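Local coordinates for protein propionate kinase (Francisella tularensis subsp. tularensis, PDB 3KHY) that probably transfers the terminal phosphate of ATP to a short-chain carboxylate such as acetate, and can probably also run the reverse reaction, as a magnesium-dependent homodimeric acetokinase-family enzyme, at residues Arg85-Gly90 / Ala112-His117. Residues are numbered along the deposited sequence; the frame is centred on the assembly and turned at random.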
ATOM      1  N   ARG A  85       6.351  12.497  25.107  1.00 24.80           N
ATOM      2  CA  ARG A  85       6.066  11.873  23.828  1.00 23.05           C
ATOM      3  C   ARG A  85       5.700  12.971  22.847  1.00 24.31           C
ATOM      4  O   ARG A  85       4.938  13.882  23.183  1.00 24.17           O
ATOM      5  CB  ARG A  85       4.895  10.895  23.960  1.00 28.62           C
ATOM      6  CG  ARG A  85       4.637  10.066  22.705  1.00 30.00           C
ATOM      7  CD  ARG A  85       3.547   9.021  22.971  1.00 29.56           C
ATOM      8  NE  ARG A  85       3.576   7.955  21.979  1.00 44.67           N
ATOM      9  CZ  ARG A  85       3.918   6.698  22.249  1.00 53.97           C
ATOM     10  NH1 ARG A  85       4.237   6.344  23.489  1.00 52.92           N
ATOM     11  NH2 ARG A  85       3.923   5.789  21.284  1.00 59.62           N
ATOM     12  N   VAL A  86       6.270  12.904  21.647  1.00 17.71           N
ATOM     13  CA  VAL A  86       5.862  13.758  20.551  1.00 18.42           C
ATOM     14  C   VAL A  86       5.580  12.860  19.355  1.00 22.09           C
ATOM     15  O   VAL A  86       6.447  12.104  18.929  1.00 20.08           O
ATOM     16  CB  VAL A  86       6.947  14.794  20.207  1.00 21.40           C
ATOM     17  CG1 VAL A  86       6.569  15.567  18.951  1.00 22.88           C
ATOM     18  CG2 VAL A  86       7.147  15.749  21.386  1.00 25.64           C
ATOM     19  N   VAL A  87       4.367  12.934  18.817  1.00 20.57           N
ATOM     20  CA  VAL A  87       3.956  11.997  17.774  1.00 18.55           C
ATOM     21  C   VAL A  87       4.688  12.186  16.446  1.00 17.17           C
ATOM     22  O   VAL A  87       4.973  11.208  15.757  1.00 18.85           O
ATOM     23  CB  VAL A  87       2.413  11.996  17.576  1.00 25.40           C
ATOM     24  CG1 VAL A  87       1.711  11.624  18.889  1.00 26.85           C
ATOM     25  CG2 VAL A  87       1.926  13.350  17.093  1.00 24.87           C
ATOM     26  N   HIS A  88       5.022  13.421  16.075  1.00 14.32           N
ATOM     27  CA  HIS A  88       5.643  13.628  14.766  1.00 19.00           C
ATOM     28  C   HIS A  88       6.786  14.642  14.762  1.00 19.99           C
ATOM     29  O   HIS A  88       6.577  15.814  15.065  1.00 22.95           O
ATOM     30  CB  HIS A  88       4.587  14.020  13.730  1.00 20.78           C
ATOM     31  CG  HIS A  88       4.879  13.522  12.350  1.00 16.44           C
ATOM     32  ND1 HIS A  88       6.046  13.817  11.685  1.00 13.77           N
ATOM     33  CD2 HIS A  88       4.150  12.749  11.508  1.00 18.50           C
ATOM     34  CE1 HIS A  88       6.025  13.258  10.488  1.00 17.41           C
ATOM     35  NE2 HIS A  88       4.884  12.603  10.355  1.00 16.94           N
ATOM     36  N   GLY A  89       7.988  14.179  14.407  1.00 20.86           N
ATOM     37  CA  GLY A  89       9.170  15.035  14.328  1.00 19.13           C
ATOM     38  C   GLY A  89       9.712  15.263  12.922  1.00 23.35           C
ATOM     39  O   GLY A  89      10.836  15.760  12.746  1.00 23.82           O
ATOM     40  N   GLY A  90       8.920  14.901  11.914  1.00 21.22           N
ATOM     41  CA  GLY A  90       9.295  15.120  10.524  1.00 18.44           C
ATOM     42  C   GLY A  90      10.688  14.604  10.219  1.00 21.96           C
ATOM     43  O   GLY A  90      11.118  13.587  10.766  1.00 20.76           O
ATOM     44  N   ALA A 112       2.127  20.939  10.870  1.00 29.23           N
ATOM     45  CA  ALA A 112       1.385  20.508   9.684  1.00 28.84           C
ATOM     46  C   ALA A 112       1.362  18.977   9.529  1.00 31.07           C
ATOM     47  O   ALA A 112       0.419  18.415   8.966  1.00 26.42           O
ATOM     48  CB  ALA A 112       1.956  21.155   8.436  1.00 34.44           C
ATOM     49  N   LEU A 113       2.397  18.308  10.026  1.00 27.03           N
ATOM     50  CA  LEU A 113       2.456  16.851   9.940  1.00 27.37           C
ATOM     51  C   LEU A 113       1.554  16.158  10.976  1.00 32.33           C
ATOM     52  O   LEU A 113       1.138  15.023  10.771  1.00 31.81           O
ATOM     53  CB  LEU A 113       3.906  16.353  10.020  1.00 25.15           C
ATOM     54  CG  LEU A 113       4.766  16.839   8.842  1.00 28.14           C
ATOM     55  CD1 LEU A 113       6.260  16.537   9.027  1.00 28.74           C
ATOM     56  CD2 LEU A 113       4.253  16.256   7.527  1.00 27.90           C
ATOM     57  N   ALA A 114       1.248  16.853  12.072  1.00 30.56           N
ATOM     58  CA  ALA A 114       0.358  16.335  13.118  1.00 31.37           C
ATOM     59  C   ALA A 114      -0.405  17.498  13.734  1.00 34.45           C
ATOM     60  O   ALA A 114      -0.154  17.873  14.873  1.00 30.31           O
ATOM     61  CB  ALA A 114       1.157  15.615  14.190  1.00 25.83           C
ATOM     62  N   PRO A 115      -1.337  18.080  12.970  1.00 32.35           N
ATOM     63  CA  PRO A 115      -1.970  19.352  13.337  1.00 36.86           C
ATOM     64  C   PRO A 115      -2.807  19.295  14.614  1.00 35.07           C
ATOM     65  O   PRO A 115      -3.047  20.343  15.209  1.00 36.40           O
ATOM     66  CB  PRO A 115      -2.853  19.662  12.122  1.00 40.68           C
ATOM     67  CG  PRO A 115      -3.115  18.323  11.499  1.00 33.52           C
ATOM     68  CD  PRO A 115      -1.843  17.554  11.690  1.00 30.47           C
ATOM     69  N   LEU A 116      -3.235  18.107  15.031  1.00 33.68           N
ATOM     70  CA  LEU A 116      -4.063  17.988  16.234  1.00 41.45           C
ATOM     71  C   LEU A 116      -3.281  17.578  17.483  1.00 43.06           C
ATOM     72  O   LEU A 116      -3.823  17.598  18.585  1.00 53.35           O
ATOM     73  CB  LEU A 116      -5.201  16.995  16.002  1.00 45.74           C
ATOM     74  CG  LEU A 116      -6.098  17.261  14.795  1.00 58.64           C
ATOM     75  CD1 LEU A 116      -7.058  16.100  14.585  1.00 61.14           C
ATOM     76  CD2 LEU A 116      -6.851  18.577  14.954  1.00 63.27           C
ATOM     77  N   HIS A 117      -2.019  17.202  17.320  1.00 32.62           N
ATOM     78  CA  HIS A 117      -1.254  16.687  18.450  1.00 31.16           C
ATOM     79  C   HIS A 117      -0.042  17.539  18.805  1.00 35.69           C
ATOM     80  O   HIS A 117       0.214  17.789  19.980  1.00 36.68           O
ATOM     81  CB  HIS A 117      -0.795  15.254  18.182  1.00 29.24           C
ATOM     82  CG  HIS A 117      -1.916  14.265  18.130  1.00 36.98           C
ATOM     83  ND1 HIS A 117      -2.464  13.824  16.946  1.00 45.33           N
ATOM     84  CD2 HIS A 117      -2.601  13.642  19.117  1.00 50.77           C
ATOM     85  CE1 HIS A 117      -3.431  12.962  17.205  1.00 51.42           C
ATOM     86  NE2 HIS A 117      -3.538  12.838  18.516  1.00 52.24           N
TER
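Val87 turns CG1 anti to its carbonyl carbon (chi1 -59°), which leaves CG2 between the backbone N and the carbonyl carbon and directed at His117, whose CG lies anti to its own carbonyl carbon. The methyl meets CB of His117 at 3.5 Å and comes obliquely to the imidazole, the two side chains crossing at about a right angle. CB of Ala114 closes in on the same methyl, 3.8 Å from Val87 CG2, and also touches CB of His88. Beyond it, Leu113 lays its CB over the centre of one face of the His88 ring, a CH-pi contact of 3.6 Å to the centroid. CD1 of Leu113 reaches past CE1 of His88 to CA of Gly90, 3.7 Å away. The ring's rotation is fixed from its edge: Gly90 N donates to His88 ND1 at 3.1 Å, nearly in the ring plane, while NE2 is hydrogen-bonded to the backbone O of Leu222, so both nitrogens of this buried histidine are engaged. Within 112-117, the hydrogen bond from His117 N to Ala114 O closes a turn that leads into helix 118-131. The contact borders the predicted active site: Arg85, a predicted substrate-binding residue ending strand 79-86 with Val86, forms salt bridges with Asp142, the predicted proton donor/acceptor, which Val87 also touches, and Glu372, a predicted magnesium ligand. It joins the loop following that strand to the loop between helices 101-109 and 118-131.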